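Hydrolase, haloacid dehalogenase-like family (Porphyromonas gingivalis, PDB 2I6X) probably acts as a hydrolase of the haloacid dehalogenase superfamily, although its substrate is not established. Local coordinates at residues 151-156 / 180-185; 163-168 / 186-191. All coordinates share one frame; numbering follows the deposited sequence. Where two conformers were deposited one is given.

Interaction 1: 151-156 / 180-185; sequences PNEDIF and VATAER
Thr182 uses both branches of its side chain against 151-156, and its hydroxyl supplies the polar part of the contact. OG1 donates a hydrogen bond to Pro151 O over 2.8 Å, arriving in the carbonyl plane on a lone pair. A weak second bond links the same hydroxyl to Ala178 O, one turn earlier in its own helix. Threonine suits the place because a single beta-branched residue offers a hydroxyl and a methyl in different directions.

The apolar part belongs to that methyl. With CG2 anti to the backbone N (OG1 at chi1 -64°), CG2 reaches obliquely to the Phe156 ring, 3.6 Å from CE2. Beside it Ala183 CB lies 3.8 Å from Phe156 CE1, its small side chain letting the helix come close to the ring. Phe156 is buried, also meeting Leu110 and, edge-to-face, Phe172 of the central sheet.

Toward the more exposed side, Glu153 runs out in an extended chain, its CG 3.8 Å from Thr182 CG2. A contact of its carboxylate with Arg185 is doubtful, since it rests on one of two conformers of the arginine.

The contact joins helices 153-163 and 177-185 beside the parallel sheet of a Rossmann-like HAD core. Pro151, joined by a cis peptide, follows Lys150, whose sequence position is consistent with the motif III lysine of HAD enzymes.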
ATOM      1  N   PRO A 151       3.985 -10.864   0.830  1.00 64.26           N
ATOM      2  CA  PRO A 151       5.207 -10.889   1.650  1.00 64.71           C
ATOM      3  C   PRO A 151       6.437 -11.604   1.071  1.00 64.23           C
ATOM      4  O   PRO A 151       7.318 -11.992   1.820  1.00 63.75           O
ATOM      5  CB  PRO A 151       4.735 -11.602   2.934  1.00 64.99           C
ATOM      6  CG  PRO A 151       3.614 -12.544   2.452  1.00 64.22           C
ATOM      7  CD  PRO A 151       3.129 -12.033   1.095  1.00 64.06           C
ATOM      8  N   ASN A 152       6.512 -11.780  -0.239  1.00 64.66           N
ATOM      9  CA  ASN A 152       7.682 -12.432  -0.821  1.00 64.16           C
ATOM     10  C   ASN A 152       8.902 -11.570  -0.582  1.00 63.87           C
ATOM     11  O   ASN A 152       8.804 -10.333  -0.573  1.00 63.13           O
ATOM     12  CB  ASN A 152       7.505 -12.647  -2.314  1.00 64.57           C
ATOM     13  CG  ASN A 152       6.357 -13.567  -2.637  1.00 66.99           C
ATOM     14  OD1 ASN A 152       6.157 -14.558  -1.953  1.00 69.34           O
ATOM     15  ND2 ASN A 152       5.592 -13.245  -3.691  1.00 67.21           N
ATOM     16  N   GLU A 153      10.038 -12.230  -0.388  1.00 63.44           N
ATOM     17  CA  GLU A 153      11.330 -11.563  -0.225  1.00 64.20           C
ATOM     18  C   GLU A 153      11.779 -10.828  -1.482  1.00 63.63           C
ATOM     19  O   GLU A 153      12.408  -9.780  -1.376  1.00 64.04           O
ATOM     20  CB  GLU A 153      12.417 -12.561   0.237  1.00 63.80           C
ATOM     21  CG  GLU A 153      12.200 -13.015   1.658  1.00 65.02           C
ATOM     22  CD  GLU A 153      13.200 -14.013   2.167  1.00 67.63           C
ATOM     23  OE1 GLU A 153      14.218 -14.298   1.487  1.00 70.02           O
ATOM     24  OE2 GLU A 153      12.976 -14.515   3.292  1.00 70.00           O
ATOM     25  N   ASP A 154      11.435 -11.336  -2.665  1.00 63.80           N
ATOM     26  CA  ASP A 154      11.884 -10.667  -3.887  1.00 63.66           C
ATOM     27  C   ASP A 154      11.562  -9.171  -3.933  1.00 63.23           C
ATOM     28  O   ASP A 154      12.400  -8.385  -4.356  1.00 63.52           O
ATOM     29  CB  ASP A 154      11.556 -11.410  -5.203  1.00 64.09           C
ATOM     30  CG  ASP A 154      10.059 -11.667  -5.441  1.00 65.24           C
ATOM     31  OD1 ASP A 154       9.798 -12.580  -6.273  1.00 67.94           O
ATOM     32  OD2 ASP A 154       9.159 -11.007  -4.863  1.00 64.23           O
ATOM     33  N   ILE A 155      10.395  -8.769  -3.442  1.00 62.77           N
ATOM     34  CA  ILE A 155      10.025  -7.352  -3.515  1.00 61.82           C
ATOM     35  C   ILE A 155      10.883  -6.514  -2.529  1.00 62.09           C
ATOM     36  O   ILE A 155      11.346  -5.427  -2.877  1.00 62.31           O
ATOM     37  CB  ILE A 155       8.481  -7.099  -3.356  1.00 61.79           C
ATOM     38  CG1 ILE A 155       8.118  -5.711  -3.951  1.00 60.82           C
ATOM     39  CG2 ILE A 155       8.004  -7.330  -1.861  1.00 59.93           C
ATOM     40  CD1 ILE A 155       6.624  -5.272  -3.876  1.00 60.87           C
ATOM     41  N   PHE A 156      11.116  -7.034  -1.327  1.00 61.55           N
ATOM     42  CA  PHE A 156      12.092  -6.439  -0.408  1.00 61.39           C
ATOM     43  C   PHE A 156      13.496  -6.323  -1.011  1.00 61.96           C
ATOM     44  O   PHE A 156      14.173  -5.287  -0.835  1.00 61.76           O
ATOM     45  CB  PHE A 156      12.151  -7.220   0.896  1.00 60.53           C
ATOM     46  CG  PHE A 156      10.886  -7.094   1.736  1.00 59.79           C
ATOM     47  CD1 PHE A 156      10.802  -6.147   2.753  1.00 58.44           C
ATOM     48  CD2 PHE A 156       9.790  -7.916   1.494  1.00 58.40           C
ATOM     49  CE1 PHE A 156       9.639  -6.022   3.541  1.00 61.14           C
ATOM     50  CE2 PHE A 156       8.596  -7.810   2.273  1.00 61.60           C
ATOM     51  CZ  PHE A 156       8.519  -6.862   3.295  1.00 59.99           C
ATOM     52  N   VAL A 180       5.517  -7.771   7.951  1.00 61.47           N
ATOM     53  CA  VAL A 180       6.416  -7.598   9.100  1.00 61.00           C
ATOM     54  C   VAL A 180       7.338  -8.787   9.358  1.00 61.15           C
ATOM     55  O   VAL A 180       8.559  -8.621   9.532  1.00 62.00           O
ATOM     56  CB  VAL A 180       5.599  -7.248  10.386  1.00 60.96           C
ATOM     57  CG1 VAL A 180       6.429  -7.395  11.632  1.00 58.78           C
ATOM     58  CG2 VAL A 180       5.035  -5.866  10.276  1.00 59.67           C
ATOM     59  N   ALA A 181       6.774  -9.991   9.394  1.00 61.38           N
ATOM     60  CA  ALA A 181       7.585 -11.214   9.549  1.00 61.88           C
ATOM     61  C   ALA A 181       8.696 -11.321   8.479  1.00 62.05           C
ATOM     62  O   ALA A 181       9.819 -11.695   8.786  1.00 62.62           O
ATOM     63  CB  ALA A 181       6.693 -12.460   9.529  1.00 61.59           C
ATOM     64  N   THR A 182       8.392 -10.970   7.234  1.00 62.41           N
ATOM     65  CA  THR A 182       9.412 -11.018   6.179  1.00 62.31           C
ATOM     66  C   THR A 182      10.479  -9.950   6.384  1.00 61.97           C
ATOM     67  O   THR A 182      11.664 -10.214   6.158  1.00 61.56           O
ATOM     68  CB  THR A 182       8.786 -10.908   4.752  1.00 62.79           C
ATOM     69  OG1 THR A 182       7.954 -12.045   4.512  1.00 64.99           O
ATOM     70  CG2 THR A 182       9.849 -10.842   3.674  1.00 60.81           C
ATOM     71  N   ALA A 183      10.073  -8.752   6.806  1.00 61.95           N
ATOM     72  CA  ALA A 183      11.061  -7.685   7.061  1.00 62.42           C
ATOM     73  C   ALA A 183      11.981  -8.011   8.250  1.00 62.69           C
ATOM     74  O   ALA A 183      13.196  -7.741   8.197  1.00 62.75           O
ATOM     75  CB  ALA A 183      10.405  -6.346   7.233  1.00 62.28           C
ATOM     76  N   GLU A 184      11.416  -8.618   9.294  1.00 62.55           N
ATOM     77  CA  GLU A 184      12.226  -9.153  10.408  1.00 62.62           C
ATOM     78  C   GLU A 184      13.275 -10.156   9.946  1.00 62.11           C
ATOM     79  O   GLU A 184      14.421 -10.082  10.348  1.00 61.84           O
ATOM     80  CB  GLU A 184      11.338  -9.812  11.471  1.00 62.80           C
ATOM     81  CG  GLU A 184      10.592  -8.793  12.359  1.00 64.15           C
ATOM     82  CD  GLU A 184      11.515  -8.008  13.321  1.00 67.58           C
ATOM     83  OE1 GLU A 184      12.694  -8.435  13.577  1.00 68.19           O
ATOM     84  OE2 GLU A 184      11.041  -6.962  13.839  1.00 66.92           O
ATOM     85  N   ARG A 185      12.852 -11.078   9.089  0.50 61.94           N
ATOM     86  CA  ARG A 185      13.676 -12.160   8.569  0.50 61.57           C
ATOM     87  C   ARG A 185      14.884 -11.575   7.805  0.50 61.57           C
ATOM     88  O   ARG A 185      15.998 -12.079   7.892  0.50 61.46           O
ATOM     89  CB  ARG A 185      12.794 -12.943   7.605  0.50 61.75           C
ATOM     90  CG  ARG A 185      12.691 -14.428   7.774  0.50 60.69           C
ATOM     91  CD  ARG A 185      11.497 -14.877   6.923  0.50 58.84           C
ATOM     92  NE  ARG A 185      10.350 -15.393   7.687  0.50 55.31           N
ATOM     93  CZ  ARG A 185       9.065 -15.164   7.391  0.50 55.33           C
ATOM     94  NH1 ARG A 185       8.106 -15.694   8.153  0.50 56.05           N
ATOM     95  NH2 ARG A 185       8.713 -14.383   6.376  0.50 48.47           N
TER

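Interaction 2: 163-168 / 186-191; sequences SGMKPE and LGFHTY
Pro167 sets its CB over the middle of the Phe188 ring, 3.9 Å from its centroid and only 8° off the ring normal, a CH-pi contact. The pyrrolidine meets the face with its CA-CB side, while N and CD lie farther from the ring plane. Phe188 starts out from its backbone away from 163-168, and chi1 of -64°, which sets CG beside the backbone N, swings the ring back beneath Pro167 CB. Proline suits the spot because its C-H groups, somewhat polarised by the amide nitrogen, favour an electron-rich face, and ring closure restricts their movement. Met165, present as selenomethionine, comes to the same ring from another direction: its selenium lies near the ring plane, 4.0 Å from Phe188 CE1, in a Met-aromatic contact at the edge. Its CG sits in the crowded position between backbone N and carbonyl carbon (chi1 67°), and the chain bends at its last torsion. Met159 and Ile160 of helix 153-163 also touch this buried aromatic group.

Segment 163-168 is the loop before strand 170-173, and 186-191 runs from the end of helix 177-185 into strand 189-191; the two parallel strands and that helix form a beta-alpha-beta crossover of the Rossmann-like core. The helix ends in a Schellman motif at Gly187, where a CB would be jammed against Leu186 O and would point at Pro167. Pro167 CB packs 3.4 Å from Leu186 O.

Backbone oxygens complete the fit. Phe188 CA directs its hydrogen almost straight at Pro167 O, 3.4 Å away. Glu168 O lies in the imidazole plane of His189, at the ring edge. His189 NE2 gives Glu168 O a weak, bent hydrogen bond of 3.1 Å.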
ATOM      1  N   SER A 163      17.435   1.068  -3.771  1.00 59.85           N
ATOM      2  CA  SER A 163      17.603   2.203  -2.854  1.00 61.15           C
ATOM      3  C   SER A 163      18.961   2.254  -2.176  1.00 61.58           C
ATOM      4  O   SER A 163      19.402   3.327  -1.754  1.00 62.30           O
ATOM      5  CB  SER A 163      16.535   2.157  -1.750  1.00 60.71           C
ATOM      6  OG  SER A 163      16.812   1.047  -0.899  1.00 62.30           O
ATOM      7  N   GLY A 164      19.591   1.094  -2.026  1.00 62.31           N
ATOM      8  CA  GLY A 164      20.818   0.961  -1.242  1.00 63.39           C
ATOM      9  C   GLY A 164      20.641   1.032   0.269  1.00 64.05           C
ATOM     10  O   GLY A 164      21.597   1.261   0.996  1.00 63.97           O
HETATM   11  N   MSE A 165      19.421   0.836   0.747  1.00 65.30           N
HETATM   12  CA  MSE A 165      19.157   0.816   2.181  1.00 68.06           C
HETATM   13  C   MSE A 165      19.713  -0.444   2.844  1.00 65.33           C
HETATM   14  O   MSE A 165      19.543  -1.565   2.341  1.00 64.67           O
HETATM   15  CB  MSE A 165      17.657   0.945   2.452  1.00 67.33           C
HETATM   16  CG  MSE A 165      16.834  -0.255   1.996  1.00 69.72           C
HETATM   17 SE   MSE A 165      14.921  -0.027   2.333  1.00 79.95          SE
HETATM   18  CE  MSE A 165      14.495   1.536   1.252  1.00 69.27           C
ATOM     19  N   LYS A 166      20.412  -0.245   3.956  1.00 64.27           N
ATOM     20  CA  LYS A 166      20.783  -1.342   4.854  1.00 62.83           C
ATOM     21  C   LYS A 166      19.578  -1.670   5.748  1.00 61.81           C
ATOM     22  O   LYS A 166      19.030  -0.774   6.414  1.00 61.99           O
ATOM     23  CB  LYS A 166      22.001  -0.948   5.691  1.00 62.72           C
ATOM     24  CG  LYS A 166      23.211  -0.593   4.851  1.00 63.99           C
ATOM     25  CD  LYS A 166      24.461  -0.429   5.678  1.00 67.37           C
ATOM     26  CE  LYS A 166      25.505   0.352   4.906  1.00 69.58           C
ATOM     27  NZ  LYS A 166      26.805   0.444   5.645  1.00 70.31           N
ATOM     28  N   PRO A 167      19.118  -2.935   5.725  1.00 60.73           N
ATOM     29  CA  PRO A 167      17.979  -3.329   6.587  1.00 59.60           C
ATOM     30  C   PRO A 167      18.152  -2.971   8.070  1.00 59.94           C
ATOM     31  O   PRO A 167      17.200  -2.530   8.717  1.00 58.99           O
ATOM     32  CB  PRO A 167      17.873  -4.845   6.372  1.00 58.65           C
ATOM     33  CG  PRO A 167      18.473  -5.063   5.013  1.00 59.52           C
ATOM     34  CD  PRO A 167      19.588  -4.057   4.884  1.00 60.01           C
ATOM     35  N   GLU A 168      19.358  -3.129   8.616  1.00 61.01           N
ATOM     36  CA  GLU A 168      19.536  -2.812  10.022  1.00 61.57           C
ATOM     37  C   GLU A 168      19.533  -1.309  10.309  1.00 61.17           C
ATOM     38  O   GLU A 168      19.579  -0.893  11.462  1.00 61.17           O
ATOM     39  CB  GLU A 168      20.760  -3.495  10.611  1.00 61.67           C
ATOM     40  CG  GLU A 168      22.087  -2.889  10.192  1.00 65.70           C
ATOM     41  CD  GLU A 168      22.671  -3.545   8.943  1.00 69.85           C
ATOM     42  OE1 GLU A 168      23.934  -3.586   8.873  1.00 69.52           O
ATOM     43  OE2 GLU A 168      21.864  -4.023   8.066  1.00 69.90           O
ATOM     44  N   LEU A 186      14.635 -10.483   7.082  1.00 61.35           N
ATOM     45  CA  LEU A 186      15.634  -9.788   6.309  1.00 61.30           C
ATOM     46  C   LEU A 186      16.508  -8.798   7.094  1.00 61.01           C
ATOM     47  O   LEU A 186      17.435  -8.214   6.520  1.00 61.01           O
ATOM     48  CB  LEU A 186      14.941  -9.097   5.109  1.00 60.83           C
ATOM     49  CG  LEU A 186      14.393 -10.131   4.112  1.00 59.49           C
ATOM     50  CD1 LEU A 186      13.585  -9.436   3.038  1.00 58.09           C
ATOM     51  CD2 LEU A 186      15.517 -11.039   3.516  1.00 56.07           C
ATOM     52  N   GLY A 187      16.197  -8.580   8.375  1.00 60.50           N
ATOM     53  CA  GLY A 187      17.026  -7.752   9.236  1.00 60.00           C
ATOM     54  C   GLY A 187      16.530  -6.331   9.475  1.00 60.80           C
ATOM     55  O   GLY A 187      17.241  -5.542  10.112  1.00 60.73           O
ATOM     56  N   PHE A 188      15.322  -6.001   8.991  1.00 60.62           N
ATOM     57  CA  PHE A 188      14.686  -4.702   9.287  1.00 61.56           C
ATOM     58  C   PHE A 188      14.257  -4.536  10.748  1.00 61.79           C
ATOM     59  O   PHE A 188      13.927  -5.515  11.417  1.00 61.82           O
ATOM     60  CB  PHE A 188      13.462  -4.438   8.391  1.00 60.61           C
ATOM     61  CG  PHE A 188      13.791  -4.314   6.930  1.00 62.41           C
ATOM     62  CD1 PHE A 188      13.954  -3.061   6.346  1.00 62.52           C
ATOM     63  CD2 PHE A 188      13.926  -5.452   6.124  1.00 61.36           C
ATOM     64  CE1 PHE A 188      14.250  -2.937   5.005  1.00 64.15           C
ATOM     65  CE2 PHE A 188      14.221  -5.342   4.776  1.00 62.13           C
ATOM     66  CZ  PHE A 188      14.400  -4.089   4.203  1.00 62.04           C
ATOM     67  N   HIS A 189      14.300  -3.286  11.223  1.00 62.18           N
ATOM     68  CA  HIS A 189      13.476  -2.828  12.350  1.00 62.91           C
ATOM     69  C   HIS A 189      12.053  -2.733  11.855  1.00 62.70           C
ATOM     70  O   HIS A 189      11.824  -2.286  10.733  1.00 61.76           O
ATOM     71  CB  HIS A 189      13.957  -1.482  12.884  1.00 62.93           C
ATOM     72  CG  HIS A 189      15.364  -1.537  13.375  1.00 63.97           C
ATOM     73  ND1 HIS A 189      15.689  -2.014  14.628  1.00 65.71           N
ATOM     74  CD2 HIS A 189      16.538  -1.274  12.753  1.00 65.14           C
ATOM     75  CE1 HIS A 189      17.005  -2.012  14.769  1.00 65.98           C
ATOM     76  NE2 HIS A 189      17.544  -1.560  13.649  1.00 66.02           N
ATOM     77  N   THR A 190      11.110  -3.217  12.657  1.00 62.86           N
ATOM     78  CA  THR A 190       9.719  -3.196  12.230  1.00 63.98           C
ATOM     79  C   THR A 190       8.843  -2.528  13.270  1.00 64.80           C
ATOM     80  O   THR A 190       9.198  -2.458  14.457  1.00 63.90           O
ATOM     81  CB  THR A 190       9.132  -4.610  11.877  1.00 64.24           C
ATOM     82  OG1 THR A 190       9.170  -5.458  13.030  1.00 64.33           O
ATOM     83  CG2 THR A 190       9.870  -5.279  10.699  1.00 61.65           C
ATOM     84  N   TYR A 191       7.722  -1.999  12.801  1.00 65.44           N
ATOM     85  CA  TYR A 191       6.627  -1.595  13.688  1.00 66.81           C
ATOM     86  C   TYR A 191       5.306  -1.967  13.008  1.00 66.88           C
ATOM     87  O   TYR A 191       5.160  -1.744  11.826  1.00 66.97           O
ATOM     88  CB  TYR A 191       6.682  -0.108  14.027  1.00 66.64           C
ATOM     89  CG  TYR A 191       5.606   0.268  15.016  1.00 68.26           C
ATOM     90  CD1 TYR A 191       5.809   0.107  16.387  1.00 68.70           C
ATOM     91  CD2 TYR A 191       4.368   0.763  14.581  1.00 68.67           C
ATOM     92  CE1 TYR A 191       4.823   0.425  17.292  1.00 68.45           C
ATOM     93  CE2 TYR A 191       3.374   1.080  15.470  1.00 67.26           C
ATOM     94  CZ  TYR A 191       3.602   0.913  16.828  1.00 68.69           C
ATOM     95  OH  TYR A 191       2.615   1.239  17.735  1.00 68.63           O
TER

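The segments of interactions 1 and 2 alternate along the chain, and their centres lie about 10 Å apart. Helix 177-185 passes from interaction 1 directly into the turn of interaction 2, where Ala183 O and Phe188 N, 2.9 Å apart, probably hydrogen-bond. A second probable hydrogen bond, 2.5 Å between Glu184 OE2 and Thr190 OG1, ties the helix to strand 189-191, while Phe156 CB packs 3.4 Å from Leu186 CD1. Interaction 2 lies where strands 170-173 and 189-191 begin. Catalysis in HAD enzymes takes place at the other, C-terminal ends of the strands, the side from which Asp174 leads into helix 177-185. Interaction 1 adjoins it in sequence: Lys150, probably the motif III lysine, directly precedes Pro151.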